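PDB 6OFT: probable zinc protease PqqL from Escherichia coli, which probably acts as a zinc-dependent endopeptidase of the M16 family in the periplasm, this chain being the first half of the whole enzyme. Local coordinates for residues 274-283 with 409-420; 339-348 with 454-465. All blocks are in the same frame, centred on the assembly; numbering follows the deposited sequence.

Interaction 1 (274-283 with 409-420); sequences FIEQAEWSML and WQQITVQSLAEK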
loop_
_atom_site.group_PDB
_atom_site.type_symbol
_atom_site.label_atom_id
_atom_site.label_comp_id
_atom_site.label_asym_id
_atom_site.label_seq_id
_atom_site.Cartn_x
_atom_site.Cartn_y
_atom_site.Cartn_z
ATOM N N PHE A 274 -2.302 -18.321 1.974
ATOM C CA PHE A 274 -1.164 -18.169 1.062
ATOM C C PHE A 274 -1.626 -18.585 -0.353
ATOM O O PHE A 274 -1.300 -17.903 -1.318
ATOM C CB PHE A 274 0.040 -19.037 1.506
ATOM C CG PHE A 274 1.272 -18.921 0.627
ATOM C CD1 PHE A 274 1.420 -19.717 -0.506
ATOM C CD2 PHE A 274 2.281 -18.015 0.932
ATOM C CE1 PHE A 274 2.556 -19.607 -1.320
ATOM C CE2 PHE A 274 3.412 -17.897 0.111
ATOM C CZ PHE A 274 3.546 -18.698 -1.004
ATOM N N ILE A 275 -2.385 -19.697 -0.457
ATOM C CA ILE A 275 -2.907 -20.231 -1.720
ATOM C C ILE A 275 -3.926 -19.269 -2.328
ATOM O O ILE A 275 -3.858 -19.014 -3.529
ATOM C CB ILE A 275 -3.469 -21.680 -1.569
ATOM C CG1 ILE A 275 -2.343 -22.693 -1.273
ATOM C CG2 ILE A 275 -4.279 -22.106 -2.817
ATOM C CD1 ILE A 275 -2.811 -23.965 -0.556
ATOM N N GLU A 276 -4.871 -18.755 -1.514
ATOM C CA GLU A 276 -5.906 -17.805 -1.955
ATOM C C GLU A 276 -5.274 -16.572 -2.602
ATOM O O GLU A 276 -5.698 -16.179 -3.689
ATOM C CB GLU A 276 -6.830 -17.416 -0.789
ATOM C CG GLU A 276 -7.834 -16.310 -1.107
ATOM C CD GLU A 276 -9.302 -16.699 -1.108
ATOM O OE1 GLU A 276 -9.701 -17.542 -0.273
ATOM O OE2 GLU A 276 -10.059 -16.142 -1.937
ATOM N N GLN A 277 -4.250 -15.985 -1.956
ATOM C CA GLN A 277 -3.564 -14.793 -2.478
ATOM C C GLN A 277 -2.813 -15.142 -3.750
ATOM O O GLN A 277 -2.821 -14.350 -4.691
ATOM C CB GLN A 277 -2.606 -14.190 -1.422
ATOM C CG GLN A 277 -2.002 -12.806 -1.791
ATOM C CD GLN A 277 -0.783 -12.818 -2.711
ATOM O OE1 GLN A 277 -0.160 -13.852 -2.972
ATOM N NE2 GLN A 277 -0.399 -11.648 -3.221
ATOM N N ALA A 278 -2.138 -16.307 -3.771
ATOM C CA ALA A 278 -1.375 -16.765 -4.939
ATOM C C ALA A 278 -2.282 -16.981 -6.167
ATOM O O ALA A 278 -1.855 -16.729 -7.287
ATOM C CB ALA A 278 -0.619 -18.045 -4.610
ATOM N N GLU A 279 -3.521 -17.435 -5.953
ATOM C CA GLU A 279 -4.483 -17.639 -7.043
ATOM C C GLU A 279 -4.940 -16.308 -7.653
ATOM O O GLU A 279 -5.027 -16.231 -8.873
ATOM C CB GLU A 279 -5.676 -18.495 -6.601
ATOM C CG GLU A 279 -5.297 -19.959 -6.422
ATOM C CD GLU A 279 -6.445 -20.933 -6.259
ATOM O OE1 GLU A 279 -7.497 -20.535 -5.713
ATOM O OE2 GLU A 279 -6.284 -22.108 -6.656
ATOM N N TRP A 280 -5.194 -15.258 -6.826
ATOM C CA TRP A 280 -5.572 -13.940 -7.376
ATOM C C TRP A 280 -4.409 -13.330 -8.138
ATOM O O TRP A 280 -4.622 -12.758 -9.199
ATOM C CB TRP A 280 -6.069 -12.948 -6.301
ATOM C CG TRP A 280 -7.377 -13.305 -5.664
ATOM C CD1 TRP A 280 -7.608 -13.499 -4.334
ATOM C CD2 TRP A 280 -8.630 -13.547 -6.330
ATOM N NE1 TRP A 280 -8.923 -13.850 -4.126
ATOM C CE2 TRP A 280 -9.572 -13.893 -5.335
ATOM C CE3 TRP A 280 -9.049 -13.502 -7.680
ATOM C CZ2 TRP A 280 -10.911 -14.187 -5.640
ATOM C CZ3 TRP A 280 -10.364 -13.820 -7.987
ATOM C CH2 TRP A 280 -11.285 -14.142 -6.975
ATOM N N SER A 281 -3.184 -13.471 -7.601
ATOM C CA SER A 281 -1.931 -12.981 -8.173
ATOM C C SER A 281 -1.641 -13.660 -9.511
ATOM O O SER A 281 -1.188 -13.002 -10.448
ATOM C CB SER A 281 -0.782 -13.235 -7.200
ATOM O OG SER A 281 0.464 -12.855 -7.759
ATOM N N MET A 282 -1.908 -14.975 -9.598
ATOM C CA MET A 282 -1.692 -15.735 -10.824
ATOM C C MET A 282 -2.707 -15.406 -11.889
ATOM O O MET A 282 -2.307 -15.286 -13.039
ATOM C CB MET A 282 -1.602 -17.225 -10.559
ATOM C CG MET A 282 -0.207 -17.599 -10.130
ATOM S SD MET A 282 -0.045 -19.332 -9.811
ATOM C CE MET A 282 1.490 -19.328 -8.983
ATOM N N LEU A 283 -3.992 -15.183 -11.510
ATOM C CA LEU A 283 -5.043 -14.779 -12.457
ATOM C C LEU A 283 -4.672 -13.451 -13.106
ATOM O O LEU A 283 -4.807 -13.306 -14.320
ATOM C CB LEU A 283 -6.419 -14.683 -11.783
ATOM C CG LEU A 283 -7.200 -15.988 -11.586
ATOM C CD1 LEU A 283 -8.477 -15.732 -10.847
ATOM C CD2 LEU A 283 -7.520 -16.683 -12.925
ATOM N N TRP A 409 1.907 -24.135 -4.388
ATOM C CA TRP A 409 1.408 -23.849 -5.738
ATOM C C TRP A 409 0.972 -25.106 -6.494
ATOM O O TRP A 409 0.265 -24.972 -7.485
ATOM C CB TRP A 409 2.406 -23.039 -6.581
ATOM C CG TRP A 409 2.630 -21.611 -6.170
ATOM C CD1 TRP A 409 1.914 -20.889 -5.263
ATOM C CD2 TRP A 409 3.623 -20.719 -6.700
ATOM N NE1 TRP A 409 2.397 -19.603 -5.193
ATOM C CE2 TRP A 409 3.449 -19.472 -6.060
ATOM C CE3 TRP A 409 4.644 -20.852 -7.659
ATOM C CZ2 TRP A 409 4.266 -18.368 -6.333
ATOM C CZ3 TRP A 409 5.449 -19.757 -7.934
ATOM C CH2 TRP A 409 5.264 -18.537 -7.268
ATOM N N GLN A 410 1.324 -26.323 -6.010
ATOM C CA GLN A 410 0.881 -27.549 -6.687
ATOM C C GLN A 410 -0.633 -27.798 -6.450
ATOM O O GLN A 410 -1.261 -28.567 -7.178
ATOM C CB GLN A 410 1.779 -28.765 -6.373
ATOM C CG GLN A 410 1.790 -29.254 -4.930
ATOM C CD GLN A 410 3.077 -29.956 -4.531
ATOM O OE1 GLN A 410 4.198 -29.477 -4.762
ATOM N NE2 GLN A 410 2.945 -31.096 -3.879
ATOM N N GLN A 411 -1.228 -27.053 -5.504
ATOM C CA GLN A 411 -2.670 -27.055 -5.241
ATOM C C GLN A 411 -3.397 -26.085 -6.210
ATOM O O GLN A 411 -4.628 -26.080 -6.271
ATOM C CB GLN A 411 -2.947 -26.658 -3.778
ATOM C CG GLN A 411 -2.731 -27.824 -2.832
ATOM C CD GLN A 411 -2.876 -27.412 -1.407
ATOM O OE1 GLN A 411 -3.979 -27.154 -0.924
ATOM N NE2 GLN A 411 -1.760 -27.332 -0.704
ATOM N N ILE A 412 -2.633 -25.254 -6.944
ATOM C CA ILE A 412 -3.195 -24.301 -7.917
ATOM C C ILE A 412 -3.231 -24.970 -9.281
ATOM O O ILE A 412 -2.188 -25.350 -9.812
ATOM C CB ILE A 412 -2.426 -22.953 -7.914
ATOM C CG1 ILE A 412 -2.430 -22.341 -6.484
ATOM C CG2 ILE A 412 -3.002 -21.968 -8.978
ATOM C CD1 ILE A 412 -1.469 -21.205 -6.278
ATOM N N THR A 413 -4.435 -25.170 -9.822
ATOM C CA THR A 413 -4.605 -25.840 -11.115
ATOM C C THR A 413 -5.348 -24.948 -12.085
ATOM O O THR A 413 -5.866 -23.903 -11.702
ATOM C CB THR A 413 -5.340 -27.189 -10.957
ATOM O OG1 THR A 413 -6.647 -26.955 -10.436
ATOM C CG2 THR A 413 -4.570 -28.202 -10.106
ATOM N N VAL A 414 -5.416 -25.382 -13.351
ATOM C CA VAL A 414 -6.174 -24.727 -14.405
ATOM C C VAL A 414 -7.663 -24.773 -13.994
ATOM O O VAL A 414 -8.390 -23.810 -14.228
ATOM C CB VAL A 414 -5.867 -25.458 -15.735
ATOM C CG1 VAL A 414 -7.061 -25.483 -16.677
ATOM C CG2 VAL A 414 -4.637 -24.849 -16.401
ATOM N N GLN A 415 -8.079 -25.862 -13.302
ATOM C CA GLN A 415 -9.448 -26.046 -12.794
ATOM C C GLN A 415 -9.735 -25.169 -11.581
ATOM O O GLN A 415 -10.837 -24.620 -11.487
ATOM C CB GLN A 415 -9.739 -27.529 -12.469
ATOM C CG GLN A 415 -9.782 -28.422 -13.716
ATOM C CD GLN A 415 -8.418 -28.890 -14.163
ATOM O OE1 GLN A 415 -7.404 -28.717 -13.480
ATOM N NE2 GLN A 415 -8.359 -29.486 -15.334
ATOM N N SER A 416 -8.764 -25.029 -10.653
ATOM C CA SER A 416 -8.969 -24.188 -9.458
ATOM C C SER A 416 -9.065 -22.704 -9.844
ATOM O O SER A 416 -9.868 -21.958 -9.275
ATOM C CB SER A 416 -7.900 -24.449 -8.394
ATOM O OG SER A 416 -6.644 -23.855 -8.680
ATOM N N LEU A 417 -8.286 -22.302 -10.854
ATOM C CA LEU A 417 -8.305 -20.940 -11.379
ATOM C C LEU A 417 -9.575 -20.648 -12.198
ATOM O O LEU A 417 -10.048 -19.509 -12.193
ATOM C CB LEU A 417 -7.042 -20.657 -12.205
ATOM C CG LEU A 417 -5.708 -20.604 -11.449
ATOM C CD1 LEU A 417 -4.598 -20.190 -12.377
ATOM C CD2 LEU A 417 -5.752 -19.636 -10.237
ATOM N N ALA A 418 -10.123 -21.662 -12.899
ATOM C CA ALA A 418 -11.352 -21.515 -13.695
ATOM C C ALA A 418 -12.508 -21.261 -12.743
ATOM O O ALA A 418 -13.371 -20.438 -13.043
ATOM C CB ALA A 418 -11.610 -22.764 -14.536
ATOM N N GLU A 419 -12.485 -21.916 -11.563
ATOM C CA GLU A 419 -13.479 -21.734 -10.508
ATOM C C GLU A 419 -13.439 -20.308 -9.965
ATOM O O GLU A 419 -14.492 -19.667 -9.862
ATOM C CB GLU A 419 -13.251 -22.729 -9.369
ATOM C CG GLU A 419 -14.486 -22.934 -8.511
ATOM C CD GLU A 419 -14.190 -23.277 -7.068
ATOM O OE1 GLU A 419 -13.343 -24.167 -6.820
ATOM O OE2 GLU A 419 -14.814 -22.654 -6.180
ATOM N N LYS A 420 -12.224 -19.811 -9.651
ATOM C CA LYS A 420 -11.980 -18.473 -9.127
ATOM C C LYS A 420 -12.333 -17.386 -10.137
ATOM O O LYS A 420 -12.882 -16.340 -9.746
ATOM C CB LYS A 420 -10.525 -18.327 -8.666
ATOM C CG LYS A 420 -10.329 -18.621 -7.196
ATOM C CD LYS A 420 -9.762 -17.409 -6.466
ATOM C CE LYS A 420 -9.106 -17.731 -5.142
ATOM N NZ LYS A 420 -9.984 -18.519 -4.231
HETATM O O HOH W 1 -10.029 -21.917 -6.552
#
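Lys-420 is the knob of this contact: its side chain drops into a hollow on helix 274-283 bounded by Glu-276, Glu-279, Trp-280 and Leu-283. Its CD lies over one face of the Trp-280 indole, 3.6 Å from the centroid of the six-membered ring, a CH-pi contact, while CB rests against CD1 of Leu-283. A lysine suits the hollow because its methylenes pack on carbon and its ammonium still reaches the two nearby acids. Bends at chi2 and chi4 carry NZ into a salt-bridge network, 3.3 Å from OE2 of Glu-276, where the hydrogen bond is weak, and 3.5 Å from OE1 of Glu-279.

Most of the other bumps are apolar. Met-282 sets its CE over the centre of the Trp-409 indole, 3.4 Å from CD2, with SD farther above that face, a Met-aromatic contact; the small Ala-278 lets its CB come within 3.4 Å of Trp-409 NE1. Ile-412 pushes CD1 against Ala-278 CB, Leu-417 CD2 packs against Glu-279 CB, and Ile-275 CD1 meets the Gln-411 amide. Leu-408, Leu-363 and Leu-366 extend this apolar side.

The axes of the two helical segments cross at -82°, joining a helix in the M16 inactive-domain range to a later one, away from the predicted zinc site. Thr-413 and Ser-416 form a capping box, and Ser-416 OG also donates to Glu-279 OE2 at 2.7 Å, on the syn side but 34° out of the carboxylate plane. A water joins Glu-279 OE1 to Ser-416 O. The buried carboxylate thus has hydroxyl, water and ammonium around it, which probably favours its charged form.

Interaction 2 (339-348 with 454-465); sequences MAELATIDQH and LEKEYANKKLAA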
loop_
_atom_site.group_PDB
_atom_site.type_symbol
_atom_site.label_atom_id
_atom_site.label_comp_id
_atom_site.label_asym_id
_atom_site.label_seq_id
_atom_site.Cartn_x
_atom_site.Cartn_y
_atom_site.Cartn_z
ATOM N N MET A 339 -12.823 -6.499 -23.804
ATOM C CA MET A 339 -13.996 -7.372 -23.832
ATOM C C MET A 339 -13.675 -8.739 -24.437
ATOM O O MET A 339 -14.151 -9.760 -23.934
ATOM C CB MET A 339 -15.113 -6.701 -24.651
ATOM C CG MET A 339 -16.506 -6.998 -24.139
ATOM S SD MET A 339 -16.823 -6.254 -22.516
ATOM C CE MET A 339 -16.944 -4.492 -22.980
ATOM N N ALA A 340 -12.906 -8.744 -25.544
ATOM C CA ALA A 340 -12.491 -9.944 -26.273
ATOM C C ALA A 340 -11.628 -10.832 -25.392
ATOM O O ALA A 340 -11.870 -12.034 -25.359
ATOM C CB ALA A 340 -11.719 -9.556 -27.524
ATOM N N GLU A 341 -10.665 -10.242 -24.629
ATOM C CA GLU A 341 -9.792 -11.017 -23.742
ATOM C C GLU A 341 -10.540 -11.582 -22.532
ATOM O O GLU A 341 -10.278 -12.713 -22.142
ATOM C CB GLU A 341 -8.547 -10.228 -23.304
ATOM C CG GLU A 341 -7.400 -11.163 -22.926
ATOM C CD GLU A 341 -6.271 -10.614 -22.072
ATOM O OE1 GLU A 341 -5.801 -9.488 -22.352
ATOM O OE2 GLU A 341 -5.837 -11.324 -21.134
ATOM N N LEU A 342 -11.457 -10.809 -21.951
ATOM C CA LEU A 342 -12.239 -11.250 -20.792
ATOM C C LEU A 342 -13.197 -12.389 -21.174
ATOM O O LEU A 342 -13.319 -13.353 -20.426
ATOM C CB LEU A 342 -13.005 -10.079 -20.132
ATOM C CG LEU A 342 -12.189 -8.965 -19.456
ATOM C CD1 LEU A 342 -13.085 -7.788 -19.127
ATOM C CD2 LEU A 342 -11.484 -9.451 -18.181
ATOM N N ALA A 343 -13.839 -12.291 -22.350
ATOM C CA ALA A 343 -14.752 -13.311 -22.863
ATOM C C ALA A 343 -14.011 -14.598 -23.270
ATOM O O ALA A 343 -14.548 -15.687 -23.067
ATOM C CB ALA A 343 -15.544 -12.766 -24.037
ATOM N N THR A 344 -12.780 -14.478 -23.822
ATOM C CA THR A 344 -11.949 -15.634 -24.213
ATOM C C THR A 344 -11.624 -16.500 -22.963
ATOM O O THR A 344 -11.738 -17.729 -23.018
ATOM C CB THR A 344 -10.702 -15.169 -25.005
ATOM O OG1 THR A 344 -11.140 -14.462 -26.167
ATOM C CG2 THR A 344 -9.819 -16.331 -25.451
ATOM N N ILE A 345 -11.251 -15.842 -21.842
ATOM C CA ILE A 345 -10.946 -16.491 -20.553
ATOM C C ILE A 345 -12.242 -17.088 -19.973
ATOM O O ILE A 345 -12.204 -18.177 -19.389
ATOM C CB ILE A 345 -10.246 -15.528 -19.560
ATOM C CG1 ILE A 345 -8.972 -14.908 -20.180
ATOM C CG2 ILE A 345 -9.913 -16.246 -18.239
ATOM C CD1 ILE A 345 -8.468 -13.598 -19.483
ATOM N N ASP A 346 -13.393 -16.383 -20.142
ATOM C CA ASP A 346 -14.694 -16.896 -19.675
ATOM C C ASP A 346 -15.001 -18.256 -20.319
ATOM O O ASP A 346 -15.470 -19.172 -19.646
ATOM C CB ASP A 346 -15.843 -15.935 -20.036
ATOM C CG ASP A 346 -15.991 -14.678 -19.209
ATOM O OD1 ASP A 346 -15.399 -14.610 -18.111
ATOM O OD2 ASP A 346 -16.713 -13.763 -19.656
ATOM N N GLN A 347 -14.733 -18.366 -21.626
ATOM C CA GLN A 347 -15.027 -19.543 -22.426
ATOM C C GLN A 347 -13.996 -20.679 -22.331
ATOM O O GLN A 347 -14.410 -21.838 -22.341
ATOM C CB GLN A 347 -15.251 -19.134 -23.889
ATOM C CG GLN A 347 -16.594 -18.418 -24.134
ATOM C CD GLN A 347 -16.721 -17.755 -25.497
ATOM O OE1 GLN A 347 -16.134 -18.182 -26.496
ATOM N NE2 GLN A 347 -17.519 -16.696 -25.575
ATOM N N HIS A 348 -12.674 -20.379 -22.237
ATOM C CA HIS A 348 -11.649 -21.436 -22.250
ATOM C C HIS A 348 -10.619 -21.409 -21.111
ATOM O O HIS A 348 -9.810 -22.333 -21.025
ATOM C CB HIS A 348 -10.914 -21.436 -23.604
ATOM C CG HIS A 348 -11.842 -21.518 -24.772
ATOM N ND1 HIS A 348 -12.388 -22.720 -25.170
ATOM C CD2 HIS A 348 -12.346 -20.529 -25.545
ATOM C CE1 HIS A 348 -13.186 -22.431 -26.184
ATOM N NE2 HIS A 348 -13.201 -21.122 -26.434
ATOM N N LEU A 454 -21.532 -4.579 -26.224
ATOM C CA LEU A 454 -20.268 -5.139 -26.680
ATOM C C LEU A 454 -19.942 -6.401 -25.876
ATOM O O LEU A 454 -19.478 -7.384 -26.446
ATOM C CB LEU A 454 -19.148 -4.091 -26.589
ATOM C CG LEU A 454 -17.846 -4.413 -27.342
ATOM C CD1 LEU A 454 -18.082 -4.540 -28.881
ATOM C CD2 LEU A 454 -16.765 -3.381 -27.023
ATOM N N GLU A 455 -20.275 -6.413 -24.611
ATOM C CA GLU A 455 -20.059 -7.595 -23.748
ATOM C C GLU A 455 -20.988 -8.718 -24.220
ATOM O O GLU A 455 -20.522 -9.818 -24.369
ATOM C CB GLU A 455 -20.311 -7.221 -22.290
ATOM C CG GLU A 455 -20.002 -8.312 -21.295
ATOM C CD GLU A 455 -20.345 -7.927 -19.872
ATOM O OE1 GLU A 455 -21.466 -8.113 -19.481
ATOM O OE2 GLU A 455 -19.512 -7.405 -19.201
ATOM N N LYS A 456 -22.236 -8.429 -24.474
ATOM C CA LYS A 456 -23.205 -9.438 -24.927
ATOM C C LYS A 456 -22.773 -10.029 -26.282
ATOM O O LYS A 456 -22.882 -11.238 -26.491
ATOM C CB LYS A 456 -24.614 -8.816 -25.020
ATOM C CG LYS A 456 -25.718 -9.826 -25.341
ATOM C CD LYS A 456 -26.969 -9.144 -25.868
ATOM C CE LYS A 456 -28.091 -10.138 -26.036
ATOM N NZ LYS A 456 -29.222 -9.570 -26.819
ATOM N N GLU A 457 -22.305 -9.166 -27.201
ATOM C CA GLU A 457 -21.796 -9.537 -28.525
ATOM C C GLU A 457 -20.683 -10.591 -28.358
ATOM O O GLU A 457 -20.767 -11.655 -28.968
ATOM C CB GLU A 457 -21.243 -8.283 -29.230
ATOM C CG GLU A 457 -20.719 -8.493 -30.639
ATOM C CD GLU A 457 -20.146 -7.233 -31.263
ATOM O OE1 GLU A 457 -20.915 -6.265 -31.464
ATOM O OE2 GLU A 457 -18.927 -7.214 -31.554
ATOM N N TYR A 458 -19.679 -10.300 -27.502
ATOM C CA TYR A 458 -18.559 -11.203 -27.227
ATOM C C TYR A 458 -18.974 -12.471 -26.467
ATOM O O TYR A 458 -18.469 -13.548 -26.789
ATOM C CB TYR A 458 -17.404 -10.476 -26.529
ATOM C CG TYR A 458 -16.534 -9.715 -27.506
ATOM C CD1 TYR A 458 -15.617 -10.380 -28.318
ATOM C CD2 TYR A 458 -16.636 -8.333 -27.633
ATOM C CE1 TYR A 458 -14.821 -9.688 -29.228
ATOM C CE2 TYR A 458 -15.848 -7.629 -28.545
ATOM C CZ TYR A 458 -14.938 -8.312 -29.340
ATOM O OH TYR A 458 -14.148 -7.632 -30.239
ATOM N N ALA A 459 -19.930 -12.356 -25.520
ATOM C CA ALA A 459 -20.432 -13.491 -24.740
ATOM C C ALA A 459 -21.136 -14.544 -25.603
ATOM O O ALA A 459 -21.097 -15.729 -25.262
ATOM C CB ALA A 459 -21.373 -13.009 -23.651
ATOM N N ASN A 460 -21.803 -14.101 -26.695
ATOM C CA ASN A 460 -22.548 -14.950 -27.636
ATOM C C ASN A 460 -21.718 -15.396 -28.849
ATOM O O ASN A 460 -22.249 -16.069 -29.733
ATOM C CB ASN A 460 -23.868 -14.277 -28.072
ATOM C CG ASN A 460 -24.813 -13.908 -26.944
ATOM O OD1 ASN A 460 -25.558 -12.932 -27.039
ATOM N ND2 ASN A 460 -24.823 -14.670 -25.857
ATOM N N LYS A 461 -20.426 -15.023 -28.890
ATOM C CA LYS A 461 -19.492 -15.431 -29.943
ATOM C C LYS A 461 -18.849 -16.754 -29.528
ATOM O O LYS A 461 -18.612 -16.974 -28.337
ATOM C CB LYS A 461 -18.364 -14.396 -30.112
ATOM C CG LYS A 461 -18.620 -13.321 -31.152
ATOM C CD LYS A 461 -17.350 -12.526 -31.410
ATOM C CE LYS A 461 -17.613 -11.221 -32.120
ATOM N NZ LYS A 461 -16.353 -10.593 -32.602
ATOM N N LYS A 462 -18.554 -17.624 -30.504
ATOM C CA LYS A 462 -17.852 -18.879 -30.263
ATOM C C LYS A 462 -16.378 -18.545 -30.513
ATOM O O LYS A 462 -15.872 -18.740 -31.622
ATOM C CB LYS A 462 -18.358 -19.997 -31.195
ATOM C CG LYS A 462 -19.725 -20.553 -30.810
ATOM C CD LYS A 462 -20.280 -21.462 -31.899
ATOM C CE LYS A 462 -21.730 -21.817 -31.669
ATOM N NZ LYS A 462 -22.240 -22.761 -32.700
ATOM N N LEU A 463 -15.722 -17.942 -29.497
ATOM C CA LEU A 463 -14.324 -17.511 -29.565
ATOM C C LEU A 463 -13.375 -18.690 -29.433
ATOM O O LEU A 463 -13.690 -19.659 -28.732
ATOM C CB LEU A 463 -14.005 -16.433 -28.506
ATOM C CG LEU A 463 -14.716 -15.080 -28.659
ATOM C CD1 LEU A 463 -14.912 -14.420 -27.313
ATOM C CD2 LEU A 463 -13.952 -14.150 -29.582
ATOM N N ALA A 464 -12.219 -18.610 -30.122
ATOM C CA ALA A 464 -11.197 -19.659 -30.150
ATOM C C ALA A 464 -10.277 -19.625 -28.935
ATOM O O ALA A 464 -9.958 -18.544 -28.417
ATOM C CB ALA A 464 -10.381 -19.563 -31.430
ATOM N N ALA A 465 -9.849 -20.827 -28.488
ATOM C CA ALA A 465 -8.954 -21.010 -27.351
ATOM C C ALA A 465 -7.589 -20.451 -27.682
ATOM O O ALA A 465 -7.104 -20.619 -28.803
ATOM C CB ALA A 465 -8.836 -22.485 -27.002
HETATM O O HOH W 2 -18.640 -15.931 -23.108
#
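With chi1 at -73° and the rest of its chain stretched out, Gln-347 reaches from the last turn of helix 339-348 to the backbone that follows helix 454-459; His-348, its CG likewise anti to the carbonyl carbon (chi1 -53°), turns its ring to the same tail. The Gln-347 amide works at both ends: OE1 accepts from Leu-463 N at 3.0 Å, in the carbonyl plane, and NE2 gives a weak bond to Lys-461 O and a second, ordinary one to a water that donates to Ala-459 O. His-348 NE2 donates to Leu-463 O at 2.8 Å, while Ala-465 CB sits over the imidazole face. Cutting Gln-347 back to an alanine is likely to cost Leu-463 N its stronger acceptor and leave the turn at Lys-461 freer to move.

Nearer the start of both segments, small residues let the helices pack closely. Tyr-458 lays a ring face on the backbone at Ala-340, whose CB is 3.5 Å from CE1, and its OH bonds to Asn-336. Ala-343 CB meets Leu-463 CD1 at 3.7 Å, and bent Met-339 tucks SD against Glu-455 CB. Apolar packing thus joins a helix of the M16 inactive-domain range to a later one, whereas amide and imidazole fasten an irregular tail.

Following the chain from the N terminus, helix 271-296 supplies residues 274-283 first, and helix 331-348 supplies 339-348 before either partner appears. Residues 409-420 then return to close the loop of interaction 1, and 454-465 close that of interaction 2 later, so the two loops cross rather than nest. Interaction 1 brings the start of helix 414-425 and the turn before it onto helix 271-296; interaction 2 brings the end of helix 448-459 and its tail onto helix 331-348. Their centres are 21 Å apart and they do not touch, but helix 414-425 links them: beyond interaction 1, its Trp-421 and Arg-425 bind Asp-346 of helix 331-348.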